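PDB 5ZHB: cellobiose 2-epimerase from Caldibacillus thermoamylovorans, which catalyses the reversible 2-epimerisation of the reducing-end sugar of cellobiose, probably within an (alpha/alpha)6-barrel. Local coordinates for residues Y37-H42 with M343-E348; L94-D99 with R108-A113; T185-L190 with D214-K219. One frame throughout, in Å; residues are numbered along the deposited sequence.

Interaction 1: residues Y37-H42 with M343-E348; sequences YDLHVH and MIDSRE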
loop_
_atom_site.group_PDB
_atom_site.type_symbol
_atom_site.label_atom_id
_atom_site.label_comp_id
_atom_site.label_asym_id
_atom_site.label_seq_id
_atom_site.Cartn_x
_atom_site.Cartn_y
_atom_site.Cartn_z
ATOM N N TYR A 37 15.544 -12.696 -7.635
ATOM C CA TYR A 37 15.379 -12.402 -9.044
ATOM C C TYR A 37 15.487 -13.683 -9.880
ATOM O O TYR A 37 14.816 -13.805 -10.901
ATOM C CB TYR A 37 16.486 -11.463 -9.519
ATOM C CG TYR A 37 16.398 -11.207 -11.011
ATOM C CD1 TYR A 37 15.342 -10.478 -11.530
ATOM C CD2 TYR A 37 17.317 -11.759 -11.903
ATOM C CE1 TYR A 37 15.240 -10.219 -12.882
ATOM C CE2 TYR A 37 17.202 -11.540 -13.269
ATOM C CZ TYR A 37 16.166 -10.766 -13.761
ATOM O OH TYR A 37 16.032 -10.521 -15.100
ATOM N N ASP A 38 16.348 -14.615 -9.458
ATOM C CA ASP A 38 16.582 -15.825 -10.243
ATOM C C ASP A 38 15.595 -16.931 -9.852
ATOM O O ASP A 38 15.785 -18.079 -10.254
ATOM C CB ASP A 38 18.047 -16.231 -10.147
ATOM C CG ASP A 38 18.539 -16.544 -8.745
ATOM O OD1 ASP A 38 17.683 -16.704 -7.847
ATOM O OD2 ASP A 38 19.768 -16.632 -8.566
ATOM N N LEU A 39 14.551 -16.598 -9.067
ATOM C CA LEU A 39 13.437 -17.496 -8.778
ATOM C C LEU A 39 13.802 -18.615 -7.802
ATOM O O LEU A 39 12.967 -19.503 -7.593
ATOM C CB LEU A 39 12.758 -18.038 -10.038
ATOM C CG LEU A 39 12.307 -16.987 -11.053
ATOM C CD1 LEU A 39 11.667 -17.691 -12.237
ATOM C CD2 LEU A 39 11.346 -15.944 -10.424
ATOM N N HIS A 40 14.959 -18.543 -7.118
ATOM C CA HIS A 40 15.141 -19.360 -5.909
ATOM C C HIS A 40 14.221 -18.909 -4.770
ATOM O O HIS A 40 14.146 -17.723 -4.437
ATOM C CB HIS A 40 16.577 -19.363 -5.399
ATOM C CG HIS A 40 17.502 -20.064 -6.323
ATOM N ND1 HIS A 40 18.480 -19.425 -7.052
ATOM C CD2 HIS A 40 17.596 -21.381 -6.621
ATOM C CE1 HIS A 40 19.107 -20.328 -7.785
ATOM N NE2 HIS A 40 18.589 -21.503 -7.541
ATOM N N VAL A 41 13.525 -19.878 -4.162
ATOM C CA VAL A 41 12.679 -19.656 -3.008
ATOM C C VAL A 41 13.490 -19.942 -1.746
ATOM O O VAL A 41 13.969 -21.067 -1.571
ATOM C CB VAL A 41 11.448 -20.565 -3.067
ATOM C CG1 VAL A 41 10.591 -20.387 -1.829
ATOM C CG2 VAL A 41 10.635 -20.417 -4.346
ATOM N N HIS A 42 13.684 -18.921 -0.897
ATOM C CA HIS A 42 14.421 -19.074 0.356
ATOM C C HIS A 42 13.438 -19.360 1.488
ATOM O O HIS A 42 12.846 -18.438 2.070
ATOM C CB HIS A 42 15.255 -17.830 0.661
ATOM C CG HIS A 42 16.252 -17.515 -0.382
ATOM N ND1 HIS A 42 17.597 -17.710 -0.184
ATOM C CD2 HIS A 42 16.120 -17.090 -1.648
ATOM C CE1 HIS A 42 18.255 -17.389 -1.294
ATOM N NE2 HIS A 42 17.377 -16.992 -2.194
ATOM N N MET A 343 6.954 -5.545 -17.700
ATOM C CA MET A 343 6.934 -5.677 -16.247
ATOM C C MET A 343 6.454 -7.057 -15.811
ATOM O O MET A 343 6.871 -7.531 -14.760
ATOM C CB MET A 343 5.996 -4.638 -15.618
ATOM C CG MET A 343 6.102 -4.443 -14.088
ATOM S SD MET A 343 7.647 -3.722 -13.480
ATOM C CE MET A 343 7.414 -2.083 -14.196
ATOM N N ILE A 344 5.545 -7.689 -16.574
ATOM C CA ILE A 344 5.033 -8.997 -16.177
ATOM C C ILE A 344 6.036 -10.046 -16.663
ATOM O O ILE A 344 6.344 -10.083 -17.840
ATOM C CB ILE A 344 3.615 -9.265 -16.721
ATOM C CG1 ILE A 344 2.612 -8.209 -16.247
ATOM C CG2 ILE A 344 3.157 -10.689 -16.339
ATOM C CD1 ILE A 344 1.156 -8.497 -16.584
ATOM N N ASP A 345 6.524 -10.882 -15.751
ATOM C CA ASP A 345 7.605 -11.829 -16.022
ATOM C C ASP A 345 7.006 -12.981 -16.822
ATOM O O ASP A 345 5.971 -13.484 -16.438
ATOM C CB ASP A 345 8.152 -12.351 -14.703
ATOM C CG ASP A 345 9.454 -13.124 -14.758
ATOM O OD1 ASP A 345 9.860 -13.514 -15.877
ATOM O OD2 ASP A 345 10.100 -13.208 -13.717
ATOM N N SER A 346 7.636 -13.400 -17.914
ATOM C CA SER A 346 7.099 -14.544 -18.630
ATOM C C SER A 346 7.867 -15.827 -18.292
ATOM O O SER A 346 7.557 -16.889 -18.827
ATOM C CB SER A 346 7.033 -14.281 -20.092
ATOM O OG SER A 346 8.341 -14.065 -20.575
ATOM N N ARG A 347 8.772 -15.779 -17.312
ATOM C CA ARG A 347 9.436 -17.000 -16.889
ATOM C C ARG A 347 8.432 -17.887 -16.173
ATOM O O ARG A 347 7.528 -17.403 -15.500
ATOM C CB ARG A 347 10.606 -16.767 -15.940
ATOM C CG ARG A 347 11.734 -16.075 -16.665
ATOM C CD ARG A 347 12.837 -15.839 -15.676
ATOM N NE ARG A 347 12.438 -14.766 -14.754
ATOM C CZ ARG A 347 13.092 -14.367 -13.682
ATOM N NH1 ARG A 347 14.228 -14.958 -13.334
ATOM N NH2 ARG A 347 12.610 -13.368 -12.947
ATOM N N GLU A 348 8.595 -19.206 -16.342
ATOM C CA GLU A 348 7.880 -20.151 -15.517
ATOM C C GLU A 348 8.443 -20.034 -14.103
ATOM O O GLU A 348 9.657 -20.172 -13.887
ATOM C CB GLU A 348 8.154 -21.570 -16.007
ATOM C CG GLU A 348 7.201 -22.597 -15.433
ATOM C CD GLU A 348 7.529 -23.999 -15.944
ATOM O OE1 GLU A 348 8.342 -24.198 -16.866
ATOM O OE2 GLU A 348 6.958 -24.895 -15.338
#
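The carbonyl oxygen of Y37 is gripped end-on by the R347 guanidinium: NH1 of R347 lies 2.8 Å from Y37 O and NH2 of R347 lies 3.0 Å from the same oxygen. Both nitrogens meet it in the guanidinium plane, and the NH1 bond, with an N-H...O angle of 152°, is the straighter of the two. The side-on edge of the same group is taken by D345, in a bidentate salt bridge. Here R347 NE uses the syn lone pair of D345 OD1 at 3.1 Å, while R347 NH2 approaches D345 OD2 at 2.6 Å. D345 OD1 also accepts the backbone N-H of R347, closing an Asx turn, so the carboxylate holds both the backbone and the side-chain head of the arginine. With D345 positioning the guanidinium from the second shell, the R347 bonds to Y37 O join two loops far apart in sequence: the turn between the short antiparallel strands 34-35 and 41-42, and the link from helix 326-343 to strand 355-356, in a contact at the surface of this N-acylglucosamine 2-epimerase family fold. The guanidinium lies against one face of the Y37 ring, NH2 nearest, in a cation-pi contact with R347 CZ 4.8 Å from the ring centroid, although the two planes are tilted by 39°. With CG anti to the backbone N (chi1 176°), the phenol is turned so that this face meets R347 NH2. L39 packs its CG over a guanidinium face, in van der Waals contact 3.6 Å from R347 NH1, and its CD1 reaches E348 O at 3.6 Å.

Interaction 2: residues L94-D99 with R108-A113; sequences LYWMVD and RKHVYA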
loop_
_atom_site.group_PDB
_atom_site.type_symbol
_atom_site.label_atom_id
_atom_site.label_comp_id
_atom_site.label_asym_id
_atom_site.label_seq_id
_atom_site.Cartn_x
_atom_site.Cartn_y
_atom_site.Cartn_z
ATOM N N LEU A 94 2.206 -5.237 16.074
ATOM C CA LEU A 94 2.832 -6.132 15.113
ATOM C C LEU A 94 4.321 -5.869 15.084
ATOM O O LEU A 94 4.730 -4.724 14.998
ATOM C CB LEU A 94 2.258 -5.937 13.712
ATOM C CG LEU A 94 0.737 -6.002 13.563
ATOM C CD1 LEU A 94 0.368 -5.825 12.092
ATOM C CD2 LEU A 94 0.183 -7.309 14.097
ATOM N N TYR A 95 5.109 -6.948 15.191
ATOM C CA TYR A 95 6.535 -6.918 14.926
ATOM C C TYR A 95 6.823 -6.451 13.501
ATOM O O TYR A 95 6.057 -6.740 12.587
ATOM C CB TYR A 95 7.042 -8.353 15.133
ATOM C CG TYR A 95 7.077 -8.809 16.582
ATOM C CD1 TYR A 95 7.599 -8.000 17.591
ATOM C CD2 TYR A 95 6.605 -10.069 16.938
ATOM C CE1 TYR A 95 7.662 -8.439 18.912
ATOM C CE2 TYR A 95 6.663 -10.518 18.247
ATOM C CZ TYR A 95 7.223 -9.721 19.228
ATOM O OH TYR A 95 7.222 -10.157 20.519
ATOM N N TRP A 96 7.996 -5.844 13.310
ATOM C CA TRP A 96 8.469 -5.467 11.989
ATOM C C TRP A 96 8.895 -6.672 11.145
ATOM O O TRP A 96 8.597 -6.741 9.939
ATOM C CB TRP A 96 9.630 -4.493 12.150
ATOM C CG TRP A 96 10.079 -3.808 10.890
ATOM C CD1 TRP A 96 11.263 -3.969 10.232
ATOM C CD2 TRP A 96 9.359 -2.769 10.181
ATOM N NE1 TRP A 96 11.323 -3.110 9.164
ATOM C CE2 TRP A 96 10.173 -2.363 9.110
ATOM C CE3 TRP A 96 8.108 -2.167 10.340
ATOM C CZ2 TRP A 96 9.786 -1.370 8.215
ATOM C CZ3 TRP A 96 7.712 -1.206 9.436
ATOM C CH2 TRP A 96 8.551 -0.795 8.400
ATOM N N MET A 97 9.616 -7.607 11.775
ATOM C CA MET A 97 10.012 -8.848 11.125
ATOM C C MET A 97 9.949 -9.997 12.130
ATOM O O MET A 97 10.162 -9.806 13.331
ATOM C CB MET A 97 11.456 -8.810 10.599
ATOM C CG MET A 97 11.743 -7.853 9.441
ATOM S SD MET A 97 11.196 -8.404 7.804
ATOM C CE MET A 97 11.911 -10.049 7.685
ATOM N N VAL A 98 9.678 -11.192 11.602
ATOM C CA VAL A 98 9.898 -12.446 12.306
ATOM C C VAL A 98 10.754 -13.352 11.426
ATOM O O VAL A 98 10.891 -13.126 10.237
ATOM C CB VAL A 98 8.576 -13.113 12.736
ATOM C CG1 VAL A 98 7.809 -12.258 13.743
ATOM C CG2 VAL A 98 7.695 -13.470 11.542
ATOM N N ASP A 99 11.364 -14.385 12.031
ATOM C CA ASP A 99 12.171 -15.338 11.294
ATOM C C ASP A 99 11.210 -16.332 10.667
ATOM O O ASP A 99 10.011 -16.257 10.888
ATOM C CB ASP A 99 13.248 -15.960 12.180
ATOM C CG ASP A 99 12.737 -16.867 13.293
ATOM O OD1 ASP A 99 11.550 -17.224 13.273
ATOM O OD2 ASP A 99 13.531 -17.178 14.204
ATOM N N ARG A 108 10.943 -4.083 16.563
ATOM C CA ARG A 108 10.475 -2.705 16.561
ATOM C C ARG A 108 8.983 -2.615 16.207
ATOM O O ARG A 108 8.414 -3.454 15.512
ATOM C CB ARG A 108 11.326 -1.866 15.611
ATOM C CG ARG A 108 12.702 -1.603 16.191
ATOM C CD ARG A 108 13.527 -0.757 15.266
ATOM N NE ARG A 108 13.544 -1.375 13.934
ATOM C CZ ARG A 108 14.172 -0.868 12.882
ATOM N NH1 ARG A 108 14.835 0.266 12.998
ATOM N NH2 ARG A 108 14.142 -1.522 11.739
ATOM N N LYS A 109 8.355 -1.553 16.697
ATOM C CA LYS A 109 6.933 -1.326 16.520
ATOM C C LYS A 109 6.774 -0.016 15.749
ATOM O O LYS A 109 7.106 1.056 16.263
ATOM C CB LYS A 109 6.324 -1.177 17.915
ATOM C CG LYS A 109 6.373 -2.417 18.776
ATOM C CD LYS A 109 5.555 -3.614 18.334
ATOM C CE LYS A 109 5.898 -4.850 19.134
ATOM N NZ LYS A 109 5.465 -4.789 20.553
ATOM N N HIS A 110 6.320 -0.121 14.502
ATOM C CA HIS A 110 6.229 1.045 13.642
ATOM C C HIS A 110 4.736 1.299 13.389
ATOM O O HIS A 110 3.992 0.349 13.126
ATOM C CB HIS A 110 7.053 0.789 12.377
ATOM C CG HIS A 110 7.369 2.060 11.666
ATOM N ND1 HIS A 110 6.372 2.891 11.184
ATOM C CD2 HIS A 110 8.533 2.682 11.445
ATOM C CE1 HIS A 110 6.922 3.968 10.638
ATOM N NE2 HIS A 110 8.246 3.866 10.780
ATOM N N VAL A 111 4.324 2.569 13.449
ATOM C CA VAL A 111 2.941 2.966 13.183
ATOM C C VAL A 111 2.506 2.476 11.796
ATOM O O VAL A 111 1.389 2.030 11.620
ATOM C CB VAL A 111 2.788 4.494 13.350
ATOM C CG1 VAL A 111 1.434 4.987 12.854
ATOM C CG2 VAL A 111 2.990 4.951 14.786
ATOM N N TYR A 112 3.413 2.508 10.813
ATOM C CA TYR A 112 3.129 2.084 9.447
ATOM C C TYR A 112 2.695 0.629 9.444
ATOM O O TYR A 112 1.734 0.262 8.770
ATOM C CB TYR A 112 4.391 2.284 8.611
ATOM C CG TYR A 112 4.371 1.873 7.149
ATOM C CD1 TYR A 112 3.298 2.174 6.314
ATOM C CD2 TYR A 112 5.488 1.290 6.580
ATOM C CE1 TYR A 112 3.329 1.838 4.975
ATOM C CE2 TYR A 112 5.531 0.949 5.243
ATOM C CZ TYR A 112 4.441 1.220 4.440
ATOM O OH TYR A 112 4.504 0.889 3.115
ATOM N N ALA A 113 3.401 -0.199 10.219
ATOM C CA ALA A 113 3.043 -1.601 10.285
ATOM C C ALA A 113 1.692 -1.786 10.984
ATOM O O ALA A 113 0.908 -2.631 10.555
ATOM C CB ALA A 113 4.190 -2.380 10.919
#
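W96 and H110 lie side by side and point the same way, the indole's six-membered ring and the imidazole meeting obliquely with planes 35° apart. The closest touch is between W96 CZ3 and H110 CB, at 3.6 Å. A chi1 of -169° swings the W96 indole away from its own backbone N and toward the start of helix 111-128, where its CE3 meets A113 CB at 4.0 Å and its CH2 meets Y112 CD2 edge to edge. H110 is the N-cap of that helix: its ND1 accepts from Y112 N at 3.0 Å, with the donor in the ring plane, which fixes the imidazole's rotation beside the indole. Were W96 replaced by an alanine, H110 CB and A113 CB would probably lose their cover and the capping ring its neighbour. At the indole's other end the R108 guanidinium, in the conformer given, stands nearly upright to the ring, planes 82° apart, in a long cation-pi contact that is at most a weak attraction; R108 forms salt bridges with D106 and E159. K109 and Y95 also run side by side, K109 CE lying 3.9 Å from Y95 CD1, while the K109 ammonium pairs with D88. W96 and M97 form a classic beta bulge opposite D106. Since the W96 N to R108 O bond is weak, at 3.3 Å, cohesion probably rests chiefly on the W96 indole packed on H110 and A113, while the charged ends of R108 and K109 find partners outside the two segments.

Interaction 3: residues T185-L190 with D214-K219; sequences THLHVL and DLFYEK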
loop_
_atom_site.group_PDB
_atom_site.type_symbol
_atom_site.label_atom_id
_atom_site.label_comp_id
_atom_site.label_asym_id
_atom_site.label_seq_id
_atom_site.Cartn_x
_atom_site.Cartn_y
_atom_site.Cartn_z
ATOM N N THR A 185 3.480 7.392 6.134
ATOM C CA THR A 185 2.774 6.838 7.289
ATOM C C THR A 185 1.341 7.360 7.352
ATOM O O THR A 185 0.417 6.590 7.554
ATOM C CB THR A 185 3.535 7.148 8.583
ATOM O OG1 THR A 185 4.776 6.456 8.510
ATOM C CG2 THR A 185 2.787 6.668 9.815
ATOM N N HIS A 186 1.151 8.671 7.107
ATOM C CA HIS A 186 -0.169 9.276 7.112
ATOM C C HIS A 186 -1.066 8.655 6.041
ATOM O O HIS A 186 -2.258 8.426 6.277
ATOM C CB HIS A 186 -0.005 10.803 7.010
ATOM C CG HIS A 186 0.478 11.368 8.315
ATOM N ND1 HIS A 186 1.810 11.368 8.673
ATOM C CD2 HIS A 186 -0.205 11.910 9.367
ATOM C CE1 HIS A 186 1.926 11.892 9.904
ATOM N NE2 HIS A 186 0.717 12.232 10.350
ATOM N N LEU A 187 -0.492 8.341 4.870
ATOM C CA LEU A 187 -1.308 7.787 3.787
ATOM C C LEU A 187 -1.901 6.447 4.217
ATOM O O LEU A 187 -3.106 6.186 4.027
ATOM C CB LEU A 187 -0.466 7.668 2.511
ATOM C CG LEU A 187 -1.157 7.058 1.278
ATOM C CD1 LEU A 187 -2.411 7.812 0.936
ATOM C CD2 LEU A 187 -0.243 7.007 0.083
ATOM N N HIS A 188 -1.029 5.566 4.749
ATOM C CA HIS A 188 -1.448 4.206 5.097
ATOM C C HIS A 188 -2.298 4.191 6.367
ATOM O O HIS A 188 -3.142 3.309 6.512
ATOM C CB HIS A 188 -0.279 3.220 4.997
ATOM C CG HIS A 188 0.189 3.159 3.587
ATOM N ND1 HIS A 188 -0.559 2.552 2.594
ATOM C CD2 HIS A 188 1.212 3.741 2.962
ATOM C CE1 HIS A 188 0.070 2.721 1.435
ATOM N NE2 HIS A 188 1.118 3.442 1.628
ATOM N N VAL A 189 -2.141 5.174 7.261
ATOM C CA VAL A 189 -3.101 5.299 8.339
ATOM C C VAL A 189 -4.473 5.624 7.740
ATOM O O VAL A 189 -5.469 5.014 8.106
ATOM C CB VAL A 189 -2.672 6.308 9.416
ATOM C CG1 VAL A 189 -3.787 6.567 10.431
ATOM C CG2 VAL A 189 -1.408 5.826 10.111
ATOM N N LEU A 190 -4.531 6.598 6.824
ATOM C CA LEU A 190 -5.806 6.947 6.186
ATOM C C LEU A 190 -6.419 5.748 5.458
ATOM O O LEU A 190 -7.606 5.462 5.588
ATOM C CB LEU A 190 -5.558 8.135 5.260
ATOM C CG LEU A 190 -6.762 8.616 4.444
ATOM C CD1 LEU A 190 -7.919 9.083 5.314
ATOM C CD2 LEU A 190 -6.285 9.750 3.597
ATOM N N ASP A 214 -7.644 16.552 6.037
ATOM C CA ASP A 214 -7.298 17.963 6.160
ATOM C C ASP A 214 -5.788 18.158 6.255
ATOM O O ASP A 214 -5.235 19.061 5.618
ATOM C CB ASP A 214 -8.119 18.594 7.269
ATOM C CG ASP A 214 -8.196 20.102 7.124
ATOM O OD1 ASP A 214 -8.759 20.557 6.098
ATOM O OD2 ASP A 214 -7.565 20.779 7.940
ATOM N N LEU A 215 -5.095 17.252 6.982
ATOM C CA LEU A 215 -3.645 17.263 6.987
ATOM C C LEU A 215 -3.100 17.082 5.566
ATOM O O LEU A 215 -2.145 17.750 5.172
ATOM C CB LEU A 215 -3.114 16.178 7.925
ATOM C CG LEU A 215 -3.262 16.397 9.437
ATOM C CD1 LEU A 215 -2.930 15.123 10.177
ATOM C CD2 LEU A 215 -2.353 17.493 9.885
ATOM N N PHE A 216 -3.663 16.145 4.806
ATOM C CA PHE A 216 -3.232 15.994 3.420
ATOM C C PHE A 216 -3.439 17.302 2.658
ATOM O O PHE A 216 -2.516 17.771 1.985
ATOM C CB PHE A 216 -3.922 14.841 2.688
ATOM C CG PHE A 216 -3.086 13.572 2.796
ATOM C CD1 PHE A 216 -2.003 13.368 1.945
ATOM C CD2 PHE A 216 -3.322 12.665 3.815
ATOM C CE1 PHE A 216 -1.211 12.238 2.073
ATOM C CE2 PHE A 216 -2.531 11.532 3.937
ATOM C CZ PHE A 216 -1.472 11.330 3.081
ATOM N N TYR A 217 -4.630 17.868 2.796
ATOM C CA TYR A 217 -4.996 19.060 2.025
ATOM C C TYR A 217 -4.102 20.252 2.400
ATOM O O TYR A 217 -3.460 20.831 1.520
ATOM C CB TYR A 217 -6.475 19.405 2.171
ATOM C CG TYR A 217 -6.782 20.667 1.373
ATOM C CD1 TYR A 217 -6.943 20.619 -0.013
ATOM C CD2 TYR A 217 -6.848 21.912 1.995
ATOM C CE1 TYR A 217 -7.172 21.770 -0.756
ATOM C CE2 TYR A 217 -7.090 23.064 1.263
ATOM C CZ TYR A 217 -7.262 22.991 -0.107
ATOM O OH TYR A 217 -7.507 24.118 -0.819
ATOM N N GLU A 218 -3.994 20.544 3.706
ATOM C CA GLU A 218 -3.279 21.706 4.230
ATOM C C GLU A 218 -1.764 21.548 4.300
ATOM O O GLU A 218 -1.038 22.487 3.980
ATOM C CB GLU A 218 -3.671 22.021 5.673
ATOM C CG GLU A 218 -5.056 22.629 5.836
ATOM C CD GLU A 218 -5.221 23.301 7.198
ATOM O OE1 GLU A 218 -4.263 23.352 8.035
ATOM O OE2 GLU A 218 -6.366 23.750 7.411
ATOM N N LYS A 219 -1.270 20.386 4.759
ATOM C CA LYS A 219 0.160 20.231 5.009
ATOM C C LYS A 219 0.896 19.502 3.874
ATOM O O LYS A 219 1.987 19.901 3.490
ATOM C CB LYS A 219 0.293 19.494 6.347
ATOM C CG LYS A 219 -0.524 20.045 7.533
ATOM C CD LYS A 219 -0.109 21.464 7.919
ATOM C CE LYS A 219 -0.926 22.038 9.055
ATOM N NZ LYS A 219 -0.277 23.263 9.529
#
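F216 fits its ring edge against the backbone of helix 183-199, with CZ 3.6 Å from L187 CA and CE2 3.9 Å from the carbonyl carbon of H186. The peptide linking H186 and L187 thus meets the rim of the phenyl group, with H186 O and L187 N both close to the ring plane. A chi1 of -93°, away from the staggered values, accompanies this edge-on insertion of the ring.

Apolar side-chain contacts flank that edge. L187 CB lies 3.8 Å from F216 CZ, and H186 CB touches F216 CE2 at 4.0 Å. One turn further along, L190 CD2 comes within 4.2 Å of F216 CD2, the leucine side chain running slantwise past the phenyl group. L215 adds a looser touch, its CD1 lying 4.3 Å from H186 CD2. W236 meets H186 edge-to-face and also touches L215, extending the aromatic and aliphatic cluster, and L190 packs against I255 and A258 of helix 245-262.

The two segments belong to successive helices of the chain, 183-199 and 203-220, packed as an antiparallel hairpin with an angle of 149° between their directions. This is consistent with the (alpha/alpha)6-barrel expected of this epimerase family, which is built from antiparallel helices. The axes are 11.2 Å apart at closest approach, a separation bridged here by F216 projecting from one helix to the backbone of the other. Helix 203-220 also has a wider pi-type turn at 216-219, beginning at this phenylalanine.

Polar interactions lie beside the interface. Both imidazole nitrogens of H186 have partners outside the two segments: ND1 bonds to T182 O, and NE2 to the backbone N of Y156. These bonds fix the rotation of the buried ring while CB and CD2 of H186 remain in apolar contact with F216 and L215.

How the interactions relate
Interaction 1 is a surface contact between loops distant in sequence, carried by one arginine through hydrogen bonds and a cation-pi contact, whereas interaction 3 is a buried, apolar contact between consecutive helices. Interaction 2, partly buried, joins a strand region to a helix start and mixes aromatic packing with charged side chains. Interactions 2 and 3 meet directly: Y112 CE1 lies 3.5 Å from H188 CD2, and V111 packs on T185 and V189, bringing helices 111-128 and 183-199 together. Interaction 1 stands apart, its centre about 27 Å from that of interaction 2 and about 35 Å from that of interaction 3, which lies on the opposite side of the chain's centre.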